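Local structure of aminotransferase, class I and II (Erwinia tasmaniensis, 5Z0Q) at residues W27-D32 with P37-D42; G67-A72 with L277-A282; E82-W87 with E288-L293; V181-E186 with P214-I219. The protein is a pyridoxal-5'-phosphate-binding protein of the class I and II aminotransferase family, a two-subunit assembly with the fold expected of that family. All coordinates share one frame; numbering follows the deposited sequence.

Contacts 2 and 3 both draw on helix 71-83: contact 2 sits at its start and contact 3 at its end, with centres about 18 Å apart, and their partners lie on the successive helices 276-288 and 290-313. Contact 4 touches contact 3 through Phe85 and His218, whose rings meet edge to face. Contact 1 lies apart, about 32 Å from contact 4 between centres and across the chain's centre from it. Contacts 1 and 2 meet across the dimer, where Lys28 packs on Val68 of the second subunit. None of them includes a residue of the pyridoxal-5'-phosphate pocket; the side chains of Trp39, Tyr279 and Val181 stand about 11, 13 and 13 Å from a bound pyridoxal-5'-phosphate.

Contact 1 (W27-D32 with P37-D42); sequences WKKYAD and PLWIAD
Two indoles take most of this contact on their faces. Over one face of Trp27 lies the ring of Pro37, with Pro37 CD 4.0 Å from the centroid of the Trp27 six-membered ring, a CH-pi contact, and Pro37 CG 3.7 Å from Trp27 CE3. Trp39 is covered on both sides: Ile40 CB sits toward the rim of one face, and the aliphatic chain of Lys29 runs over the other, while Pro37 CA lies in the plane at the edge. Tyr30 has Lys29 CG over the centre of one face and turns its edge to Trp39 in a T-shaped pair, planes 82° apart and Tyr30 CE2 4.2 Å from Trp39 CD1. Pro37 belongs to strand 36-38, an edge strand, within this chain, of the smaller mixed sheet, parallel to strand 349-353; the loop 27-32 thus packs against this strand and the residues after it. Lys29 leaves the backbone with CG anti to its N (chi1 178°) and stays extended, which carries CD to 3.7 Å and NZ to 4.5 Å from the centroid of the Trp39 six-membered ring, CH-pi and cation-pi in one chain. The polar ring atoms have other partners: Trp39 NE1 bonds Lys26 O, Trp27 NE1 bonds Asp44 OD1, and Tyr30 OH bonds Glu345. Beyond Trp39 comes an inverse gamma turn centred on Ala41, Asp42 N 2.8 Å from Ile40 O.

Contact 2 (G67-A72 with L277-A282); sequences GVTSEA and LAYVAA
Ser70, whose CB rests on the ring of Tyr279, has its OG held by a hydrogen bond from Leu73 N and, weakly, by Ser283 OG. The first of these is an N-cap: Ser70 stands right before helix 71-83. With OG anti to the Ser70 backbone N (chi1 169°), the hydroxyl is directed to the first turn while CB faces the other helix. Ser70 CB lies over the Tyr279 face, 4.2 Å from the ring centroid and 28° off its normal, a CH-pi contact. Ser70 N also lies above the centre of the ring, on one face. Nearer the phenol end, Tyr279 OH comes to 3.5 Å from Thr69 CG2, the two side chains pointing the same way, and Val68 O approaches Tyr279 CE2 to 3.7 Å, obliquely. Tyr279, on helix 276-288, lies flat along the chain leading into helix 71-83 and also packs on Leu73. Val68 joins the second subunit through backbone hydrogen bonds, so this lead-in chain lies at the dimer interface. The contact itself is thus van der Waals and CH-pi, ring face against methylene and backbone, while Ser70 OG spends its strong bond on the cap at Leu73 N and a weak one on helix 276-288.

Contact 3 (E82-W87 with E288-L293); sequences ESRFGW and EGQPWL
Gln290 meets Arg84 from the start of helix 290-313, just past Gly289, which separates that helix from helix 276-288. Gln290 CG stands anti to the backbone N (chi1 -171°) and the chain then bends at chi2, swinging the amide toward the guanidinium of Arg84, which arrives from the opposite direction on a chain extended from CG to NE. The backbones stay far apart, with the CA atoms of Arg84 and Gln290 separated by 11.3 Å. Both ends of the amide are held by other residues: Gln290 OE1 accepts from Arg80 NH2, and Gln290 NE2 donates to Asp294 OD1, one turn along its helix. The Arg80-Gln290 hydrogen bond ties the late part of helix 71-83 to the start of helix 290-313 at the protein surface. Against Arg84 the amide lies tilted over the guanidinium, Gln290 NE2 above one face and the planes 35° apart. Arg84 NH2 and Gln290 NE2, 3.3 Å apart, are both donors and form no bond. Further on, Leu293 N bonds Gly289 O at 3.0 Å as the helix gets under way.

Contact 4 (V181-E186 with P214-I219); sequences VYRRKE and PGVQHI
Arg184 lays its chain against Ile219, and Ile219 CD1 is met by CB, CG and CD and again, past NE, by NH1. Arg184 CB is 3.6 Å from that methyl, CG 3.8 Å and CD 3.9 Å; at the end Arg184 NH1 turns back to it, so the methyl lies at the edge of the guanidinium near its plane, and NH1 also touches Ile219 CG2. Arg184 NE has a long, weak ion pair with Glu188. The two side chains cross at about a right angle. Helix 184-197 opens here, the connecting helix of a beta-alpha-beta crossover between strands 166-172 and 200-204, whose ends carry the pocket residues Cys172 and Asp204. Arg183 is its N-cap residue, and Arg183 N bonds Glu186 OE2 at 3.0 Å and 178°, with Glu186 OE2 accepting on its anti lone pair: one half of a capping box. Glu186 OE2 is also salt-bridged to Arg150. Bent at chi2 (-64°), the Arg183 chain sets its guanidinium flat over Val216, with Arg183 NH1 3.6 Å from Val216 CG1 and Arg183 NH2 salt-bridged to Glu323. Val181 CG1 also packs on Val216 CG1 at 4.2 Å. In the loop 214-219, Gln217 NE2 bonds His218 O from above the carbonyl plane.

Contact 1 (W27-D32 with P37-D42)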
# COMPACT_ATOMS: atom_id res chain seq x y z
N TRP A 27 -15.85 12.17 8.80
CA TRP A 27 -16.45 12.82 9.96
C TRP A 27 -15.43 13.54 10.84
O TRP A 27 -15.73 13.82 12.01
CB TRP A 27 -17.23 11.79 10.78
CG TRP A 27 -18.48 11.34 10.12
CD1 TRP A 27 -18.60 10.37 9.16
CD2 TRP A 27 -19.80 11.84 10.34
NE1 TRP A 27 -19.91 10.23 8.79
CE2 TRP A 27 -20.67 11.12 9.50
CE3 TRP A 27 -20.34 12.82 11.18
CZ2 TRP A 27 -22.04 11.36 9.46
CZ3 TRP A 27 -21.70 13.05 11.15
CH2 TRP A 27 -22.54 12.33 10.30
N LYS A 28 -14.24 13.85 10.32
CA LYS A 28 -13.24 14.58 11.08
C LYS A 28 -12.78 15.87 10.42
O LYS A 28 -12.12 16.68 11.08
CB LYS A 28 -12.02 13.69 11.36
CG LYS A 28 -12.15 12.89 12.65
CD LYS A 28 -10.89 12.10 12.94
CE LYS A 28 -10.90 11.55 14.36
NZ LYS A 28 -9.74 10.67 14.63
N LYS A 29 -13.10 16.09 9.14
CA LYS A 29 -12.78 17.37 8.52
C LYS A 29 -13.52 18.51 9.19
O LYS A 29 -12.94 19.55 9.53
CB LYS A 29 -13.09 17.33 7.02
CG LYS A 29 -12.82 18.64 6.30
CD LYS A 29 -13.07 18.51 4.81
CE LYS A 29 -12.76 19.81 4.08
NZ LYS A 29 -12.90 19.66 2.61
N TYR A 30 -14.82 18.34 9.40
CA TYR A 30 -15.64 19.27 10.18
C TYR A 30 -15.87 18.73 11.59
O TYR A 30 -17.01 18.62 12.05
CB TYR A 30 -16.95 19.54 9.47
CG TYR A 30 -16.80 19.90 8.00
CD1 TYR A 30 -16.40 21.17 7.62
CD2 TYR A 30 -17.06 18.96 7.01
CE1 TYR A 30 -16.26 21.50 6.28
CE2 TYR A 30 -16.92 19.29 5.67
CZ TYR A 30 -16.52 20.56 5.31
OH TYR A 30 -16.38 20.88 3.98
N ALA A 31 -14.78 18.40 12.28
CA ALA A 31 -14.86 17.64 13.53
C ALA A 31 -15.71 18.35 14.57
O ALA A 31 -16.74 17.83 15.02
CB ALA A 31 -13.46 17.37 14.07
N ASP A 32 -15.29 19.55 14.97
CA ASP A 32 -15.96 20.29 16.04
C ASP A 32 -16.77 21.46 15.50
O ASP A 32 -16.91 22.49 16.16
CB ASP A 32 -14.93 20.78 17.06
CG ASP A 32 -14.13 19.64 17.67
OD1 ASP A 32 -14.72 18.57 17.93
OD2 ASP A 32 -12.91 19.81 17.87
N PRO A 37 -20.97 16.27 7.16
CA PRO A 37 -20.00 15.77 6.18
C PRO A 37 -20.67 15.00 5.05
O PRO A 37 -21.21 13.90 5.27
CB PRO A 37 -19.09 14.86 7.01
CG PRO A 37 -19.41 15.16 8.45
CD PRO A 37 -20.84 15.58 8.46
N LEU A 38 -20.65 15.55 3.84
CA LEU A 38 -21.25 14.92 2.67
C LEU A 38 -20.32 15.06 1.47
O LEU A 38 -20.76 15.35 0.35
CB LEU A 38 -22.62 15.52 2.36
CG LEU A 38 -23.65 15.53 3.49
CD1 LEU A 38 -24.75 16.53 3.18
CD2 LEU A 38 -24.22 14.14 3.71
N TRP A 39 -19.02 14.84 1.69
CA TRP A 39 -18.01 15.15 0.67
C TRP A 39 -17.30 13.90 0.18
O TRP A 39 -17.57 13.46 -0.94
CB TRP A 39 -17.03 16.20 1.22
CG TRP A 39 -16.32 15.80 2.48
CD1 TRP A 39 -16.87 15.61 3.71
CD2 TRP A 39 -14.91 15.57 2.63
NE1 TRP A 39 -15.90 15.25 4.62
CE2 TRP A 39 -14.69 15.22 3.98
CE3 TRP A 39 -13.82 15.61 1.76
CZ2 TRP A 39 -13.42 14.92 4.48
CZ3 TRP A 39 -12.57 15.31 2.25
CH2 TRP A 39 -12.38 14.98 3.60
N ILE A 40 -16.39 13.32 0.97
CA ILE A 40 -15.54 12.25 0.47
C ILE A 40 -16.37 11.03 0.10
O ILE A 40 -17.41 10.74 0.73
CB ILE A 40 -14.44 11.91 1.50
CG1 ILE A 40 -13.31 11.12 0.84
CG2 ILE A 40 -15.01 11.15 2.68
CD1 ILE A 40 -12.10 10.92 1.74
N ALA A 41 -15.93 10.31 -0.93
CA ALA A 41 -16.75 9.28 -1.58
C ALA A 41 -16.65 7.96 -0.81
O ALA A 41 -16.00 7.00 -1.23
CB ALA A 41 -16.34 9.12 -3.03
N ASP A 42 -17.33 7.92 0.33
CA ASP A 42 -17.53 6.69 1.07
C ASP A 42 -18.86 6.79 1.80
O ASP A 42 -19.32 7.89 2.13
CB ASP A 42 -16.38 6.39 2.04
CG ASP A 42 -16.34 7.36 3.22
OD1 ASP A 42 -16.80 8.51 3.07
OD2 ASP A 42 -15.82 6.97 4.29

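Contact 2 (G67-A72 with L277-A282)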
# COMPACT_ATOMS: atom_id res chain seq x y z
N GLY A 67 2.20 -12.46 3.18
CA GLY A 67 1.13 -13.18 2.53
C GLY A 67 1.31 -13.28 1.03
O GLY A 67 2.11 -12.58 0.41
N VAL A 68 0.53 -14.19 0.44
CA VAL A 68 0.51 -14.38 -1.00
C VAL A 68 -0.75 -13.73 -1.56
O VAL A 68 -1.70 -13.42 -0.83
CB VAL A 68 0.58 -15.87 -1.39
CG1 VAL A 68 1.91 -16.47 -0.96
CG2 VAL A 68 -0.58 -16.64 -0.77
N THR A 69 -0.76 -13.53 -2.87
CA THR A 69 -1.94 -12.98 -3.53
C THR A 69 -3.09 -13.98 -3.46
O THR A 69 -2.89 -15.19 -3.61
CB THR A 69 -1.64 -12.63 -4.98
OG1 THR A 69 -1.20 -13.80 -5.68
CG2 THR A 69 -0.54 -11.57 -5.05
N SER A 70 -4.29 -13.47 -3.22
CA SER A 70 -5.46 -14.32 -2.98
C SER A 70 -5.87 -15.01 -4.28
O SER A 70 -6.30 -14.35 -5.23
CB SER A 70 -6.61 -13.48 -2.42
OG SER A 70 -7.81 -14.22 -2.42
N GLU A 71 -5.75 -16.33 -4.31
CA GLU A 71 -6.33 -17.09 -5.42
C GLU A 71 -7.85 -17.04 -5.38
O GLU A 71 -8.50 -17.12 -6.42
CB GLU A 71 -5.84 -18.54 -5.38
CG GLU A 71 -4.48 -18.76 -6.04
CD GLU A 71 -4.02 -20.20 -5.93
OE1 GLU A 71 -3.98 -20.74 -4.80
OE2 GLU A 71 -3.68 -20.80 -6.97
N ALA A 72 -8.43 -16.91 -4.18
CA ALA A 72 -9.88 -16.83 -4.07
C ALA A 72 -10.40 -15.52 -4.66
O ALA A 72 -11.45 -15.52 -5.32
CB ALA A 72 -10.30 -16.96 -2.60
N LEU A 277 -5.21 -8.60 5.40
CA LEU A 277 -6.62 -8.51 5.76
C LEU A 277 -7.47 -7.92 4.64
O LEU A 277 -8.66 -8.22 4.55
CB LEU A 277 -6.78 -7.67 7.03
CG LEU A 277 -6.08 -8.22 8.28
CD1 LEU A 277 -6.14 -7.22 9.41
CD2 LEU A 277 -6.71 -9.53 8.70
N ALA A 278 -6.87 -7.10 3.77
CA ALA A 278 -7.63 -6.52 2.66
C ALA A 278 -8.03 -7.58 1.65
O ALA A 278 -9.10 -7.48 1.04
CB ALA A 278 -6.81 -5.41 1.99
N TYR A 279 -7.18 -8.59 1.44
CA TYR A 279 -7.55 -9.69 0.55
C TYR A 279 -8.76 -10.44 1.08
O TYR A 279 -9.64 -10.84 0.30
CB TYR A 279 -6.36 -10.64 0.38
CG TYR A 279 -5.41 -10.27 -0.73
CD1 TYR A 279 -5.87 -9.77 -1.93
CD2 TYR A 279 -4.04 -10.42 -0.56
CE1 TYR A 279 -5.00 -9.43 -2.95
CE2 TYR A 279 -3.16 -10.09 -1.58
CZ TYR A 279 -3.64 -9.60 -2.77
OH TYR A 279 -2.76 -9.26 -3.77
N VAL A 280 -8.83 -10.64 2.39
CA VAL A 280 -9.93 -11.40 2.98
C VAL A 280 -11.25 -10.66 2.83
O VAL A 280 -12.29 -11.26 2.54
CB VAL A 280 -9.62 -11.73 4.45
CG1 VAL A 280 -10.79 -12.42 5.11
CG2 VAL A 280 -8.37 -12.59 4.55
N ALA A 281 -11.23 -9.34 3.01
CA ALA A 281 -12.46 -8.57 2.91
C ALA A 281 -12.93 -8.46 1.47
O ALA A 281 -14.13 -8.56 1.19
CB ALA A 281 -12.26 -7.18 3.52
N ALA A 282 -12.00 -8.25 0.53
CA ALA A 282 -12.39 -8.12 -0.87
C ALA A 282 -12.95 -9.42 -1.42
O ALA A 282 -13.86 -9.41 -2.25
CB ALA A 282 -11.19 -7.66 -1.71

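Contact 3 (E82-W87 with E288-L293)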
# COMPACT_ATOMS: atom_id res chain seq x y z
N GLU A 82 -17.55 -12.35 -15.78
CA GLU A 82 -18.18 -13.13 -16.83
C GLU A 82 -19.69 -13.24 -16.64
O GLU A 82 -20.44 -13.26 -17.62
CB GLU A 82 -17.57 -14.53 -16.89
CG GLU A 82 -18.01 -15.36 -18.09
CD GLU A 82 -17.35 -16.73 -18.13
OE1 GLU A 82 -16.83 -17.18 -17.09
OE2 GLU A 82 -17.34 -17.35 -19.22
N SER A 83 -20.15 -13.30 -15.39
CA SER A 83 -21.58 -13.49 -15.14
C SER A 83 -22.33 -12.17 -15.15
O SER A 83 -23.47 -12.11 -15.63
CB SER A 83 -21.78 -14.22 -13.81
OG SER A 83 -21.25 -13.47 -12.74
N ARG A 84 -21.74 -11.11 -14.61
CA ARG A 84 -22.43 -9.84 -14.47
C ARG A 84 -22.18 -8.88 -15.63
O ARG A 84 -23.02 -8.01 -15.88
CB ARG A 84 -22.04 -9.16 -13.15
CG ARG A 84 -22.50 -9.93 -11.93
CD ARG A 84 -22.58 -9.03 -10.71
NE ARG A 84 -23.56 -9.55 -9.75
CZ ARG A 84 -24.85 -9.27 -9.79
NH1 ARG A 84 -25.33 -8.47 -10.73
NH2 ARG A 84 -25.67 -9.79 -8.88
N PHE A 85 -21.06 -9.01 -16.33
CA PHE A 85 -20.73 -8.09 -17.41
C PHE A 85 -20.42 -8.77 -18.73
O PHE A 85 -20.09 -8.08 -19.70
CB PHE A 85 -19.54 -7.21 -17.00
CG PHE A 85 -19.68 -6.60 -15.63
CD1 PHE A 85 -20.60 -5.59 -15.40
CD2 PHE A 85 -18.90 -7.03 -14.58
CE1 PHE A 85 -20.74 -5.03 -14.15
CE2 PHE A 85 -19.03 -6.48 -13.32
CZ PHE A 85 -19.95 -5.47 -13.10
N GLY A 86 -20.52 -10.10 -18.80
CA GLY A 86 -20.24 -10.81 -20.03
C GLY A 86 -18.82 -10.60 -20.52
O GLY A 86 -18.60 -10.15 -21.65
N TRP A 87 -17.84 -10.92 -19.67
CA TRP A 87 -16.44 -10.66 -19.98
C TRP A 87 -15.61 -11.76 -19.33
O TRP A 87 -15.43 -11.75 -18.10
CB TRP A 87 -16.02 -9.28 -19.50
CG TRP A 87 -14.65 -8.87 -19.94
CD1 TRP A 87 -14.01 -9.25 -21.08
CD2 TRP A 87 -13.75 -8.00 -19.24
NE1 TRP A 87 -12.77 -8.67 -21.14
CE2 TRP A 87 -12.58 -7.89 -20.03
CE3 TRP A 87 -13.82 -7.30 -18.03
CZ2 TRP A 87 -11.49 -7.12 -19.64
CZ3 TRP A 87 -12.73 -6.53 -17.65
CH2 TRP A 87 -11.58 -6.45 -18.45
N GLU A 288 -19.83 -13.42 -1.35
CA GLU A 288 -21.11 -13.62 -0.69
C GLU A 288 -21.77 -12.32 -0.24
O GLU A 288 -22.73 -12.38 0.54
CB GLU A 288 -20.95 -14.57 0.50
CG GLU A 288 -20.59 -15.99 0.12
CD GLU A 288 -20.05 -16.80 1.28
OE1 GLU A 288 -19.83 -18.02 1.11
OE2 GLU A 288 -19.83 -16.21 2.36
N GLY A 289 -21.29 -11.17 -0.68
CA GLY A 289 -21.89 -9.91 -0.31
C GLY A 289 -22.93 -9.37 -1.26
O GLY A 289 -23.43 -8.26 -1.06
N GLN A 290 -23.28 -10.13 -2.30
CA GLN A 290 -24.21 -9.63 -3.30
C GLN A 290 -25.60 -9.31 -2.74
O GLN A 290 -26.15 -8.26 -3.12
CB GLN A 290 -24.32 -10.63 -4.46
CG GLN A 290 -25.11 -10.11 -5.64
CD GLN A 290 -24.57 -8.78 -6.14
OE1 GLN A 290 -23.37 -8.64 -6.38
NE2 GLN A 290 -25.45 -7.80 -6.30
N PRO A 291 -26.21 -10.12 -1.87
CA PRO A 291 -27.50 -9.71 -1.29
C PRO A 291 -27.41 -8.40 -0.52
O PRO A 291 -28.37 -7.62 -0.52
CB PRO A 291 -27.87 -10.88 -0.38
CG PRO A 291 -27.17 -12.04 -0.97
CD PRO A 291 -25.87 -11.50 -1.48
N TRP A 292 -26.28 -8.14 0.14
CA TRP A 292 -26.09 -6.85 0.80
C TRP A 292 -26.02 -5.72 -0.22
O TRP A 292 -26.62 -4.66 -0.03
CB TRP A 292 -24.83 -6.89 1.66
CG TRP A 292 -24.57 -5.62 2.43
CD1 TRP A 292 -24.95 -5.35 3.71
CD2 TRP A 292 -23.88 -4.46 1.96
NE1 TRP A 292 -24.53 -4.09 4.07
CE2 TRP A 292 -23.87 -3.52 3.02
CE3 TRP A 292 -23.26 -4.11 0.75
CZ2 TRP A 292 -23.28 -2.26 2.90
CZ3 TRP A 292 -22.67 -2.86 0.64
CH2 TRP A 292 -22.69 -1.95 1.70
N LEU A 293 -25.29 -5.94 -1.32
CA LEU A 293 -25.19 -4.92 -2.36
C LEU A 293 -26.53 -4.68 -3.04
O LEU A 293 -26.82 -3.55 -3.43
CB LEU A 293 -24.13 -5.33 -3.39
CG LEU A 293 -23.88 -4.37 -4.55
CD1 LEU A 293 -23.45 -3.01 -4.05
CD2 LEU A 293 -22.84 -4.96 -5.50

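Contact 4 (V181-E186 with P214-I219)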
# COMPACT_ATOMS: atom_id res chain seq x y z
N VAL A 181 -23.60 6.42 -16.70
CA VAL A 181 -23.31 5.06 -17.14
C VAL A 181 -23.30 5.08 -18.66
O VAL A 181 -24.36 5.21 -19.30
CB VAL A 181 -24.34 4.05 -16.60
CG1 VAL A 181 -24.09 2.68 -17.19
CG2 VAL A 181 -24.28 4.01 -15.08
N TYR A 182 -22.12 4.95 -19.26
CA TYR A 182 -22.00 5.05 -20.70
C TYR A 182 -22.63 3.85 -21.39
O TYR A 182 -22.44 2.70 -20.98
CB TYR A 182 -20.53 5.18 -21.11
CG TYR A 182 -19.91 6.50 -20.71
CD1 TYR A 182 -20.10 7.63 -21.48
CD2 TYR A 182 -19.13 6.61 -19.56
CE1 TYR A 182 -19.54 8.84 -21.13
CE2 TYR A 182 -18.56 7.81 -19.20
CZ TYR A 182 -18.77 8.93 -19.98
OH TYR A 182 -18.21 10.13 -19.62
N ARG A 183 -23.40 4.13 -22.45
CA ARG A 183 -24.07 3.09 -23.21
C ARG A 183 -23.09 2.42 -24.17
O ARG A 183 -21.93 2.82 -24.29
CB ARG A 183 -25.26 3.67 -23.96
CG ARG A 183 -26.35 4.26 -23.07
CD ARG A 183 -27.00 3.20 -22.20
NE ARG A 183 -28.14 3.74 -21.46
CZ ARG A 183 -28.06 4.32 -20.27
NH1 ARG A 183 -26.88 4.44 -19.67
NH2 ARG A 183 -29.15 4.79 -19.68
N ARG A 184 -23.57 1.39 -24.87
CA ARG A 184 -22.69 0.62 -25.75
C ARG A 184 -22.28 1.44 -26.97
O ARG A 184 -21.13 1.35 -27.42
CB ARG A 184 -23.38 -0.68 -26.17
CG ARG A 184 -22.43 -1.68 -26.81
CD ARG A 184 -23.06 -3.06 -26.91
NE ARG A 184 -22.08 -4.05 -27.34
CZ ARG A 184 -21.33 -4.77 -26.51
NH1 ARG A 184 -21.46 -4.63 -25.20
NH2 ARG A 184 -20.46 -5.65 -27.00
N LYS A 185 -23.20 2.24 -27.51
CA LYS A 185 -22.86 3.07 -28.66
C LYS A 185 -21.85 4.15 -28.29
O LYS A 185 -21.01 4.52 -29.11
CB LYS A 185 -24.12 3.71 -29.25
CG LYS A 185 -25.11 2.71 -29.83
CD LYS A 185 -24.69 2.23 -31.21
CE LYS A 185 -24.80 3.34 -32.24
NZ LYS A 185 -24.53 2.85 -33.62
N GLU A 186 -21.92 4.66 -27.06
CA GLU A 186 -20.98 5.70 -26.63
C GLU A 186 -19.60 5.12 -26.36
O GLU A 186 -18.59 5.77 -26.63
CB GLU A 186 -21.52 6.41 -25.39
CG GLU A 186 -23.00 6.75 -25.48
CD GLU A 186 -23.49 7.57 -24.30
OE1 GLU A 186 -23.65 8.80 -24.46
OE2 GLU A 186 -23.70 6.99 -23.21
N PRO A 214 -32.52 0.63 -14.54
CA PRO A 214 -32.96 -0.71 -14.96
C PRO A 214 -32.70 -0.93 -16.44
O PRO A 214 -32.62 0.00 -17.24
CB PRO A 214 -34.46 -0.71 -14.65
CG PRO A 214 -34.85 0.73 -14.73
CD PRO A 214 -33.66 1.51 -14.23
N GLY A 215 -32.55 -2.21 -16.80
CA GLY A 215 -32.42 -2.61 -18.19
C GLY A 215 -31.09 -2.22 -18.80
O GLY A 215 -30.83 -2.51 -19.98
N VAL A 216 -30.24 -1.56 -18.03
CA VAL A 216 -28.95 -1.08 -18.50
C VAL A 216 -27.85 -1.79 -17.72
O VAL A 216 -27.82 -1.74 -16.49
CB VAL A 216 -28.81 0.45 -18.34
CG1 VAL A 216 -27.49 0.93 -18.93
CG2 VAL A 216 -29.97 1.15 -19.02
N GLN A 217 -26.95 -2.44 -18.45
CA GLN A 217 -25.84 -3.18 -17.86
C GLN A 217 -24.54 -2.42 -18.07
O GLN A 217 -24.30 -1.86 -19.15
CB GLN A 217 -25.72 -4.58 -18.49
CG GLN A 217 -24.53 -5.38 -17.97
CD GLN A 217 -24.04 -6.40 -18.97
OE1 GLN A 217 -24.64 -7.46 -19.14
NE2 GLN A 217 -22.94 -6.09 -19.64
N HIS A 218 -23.70 -2.40 -17.04
CA HIS A 218 -22.36 -1.85 -17.20
C HIS A 218 -21.56 -2.67 -18.20
O HIS A 218 -21.59 -3.91 -18.18
CB HIS A 218 -21.63 -1.81 -15.85
CG HIS A 218 -20.15 -1.60 -15.97
ND1 HIS A 218 -19.25 -2.64 -15.93
CD2 HIS A 218 -19.42 -0.48 -16.15
CE1 HIS A 218 -18.02 -2.16 -16.06
NE2 HIS A 218 -18.10 -0.85 -16.20
N ILE A 219 -20.84 -1.99 -19.08
CA ILE A 219 -20.08 -2.66 -20.13
C ILE A 219 -18.60 -2.34 -19.96
O ILE A 219 -18.21 -1.17 -20.09
CB ILE A 219 -20.58 -2.25 -21.53
CG1 ILE A 219 -22.02 -2.72 -21.73
CG2 ILE A 219 -19.67 -2.82 -22.60
CD1 ILE A 219 -22.60 -2.34 -23.07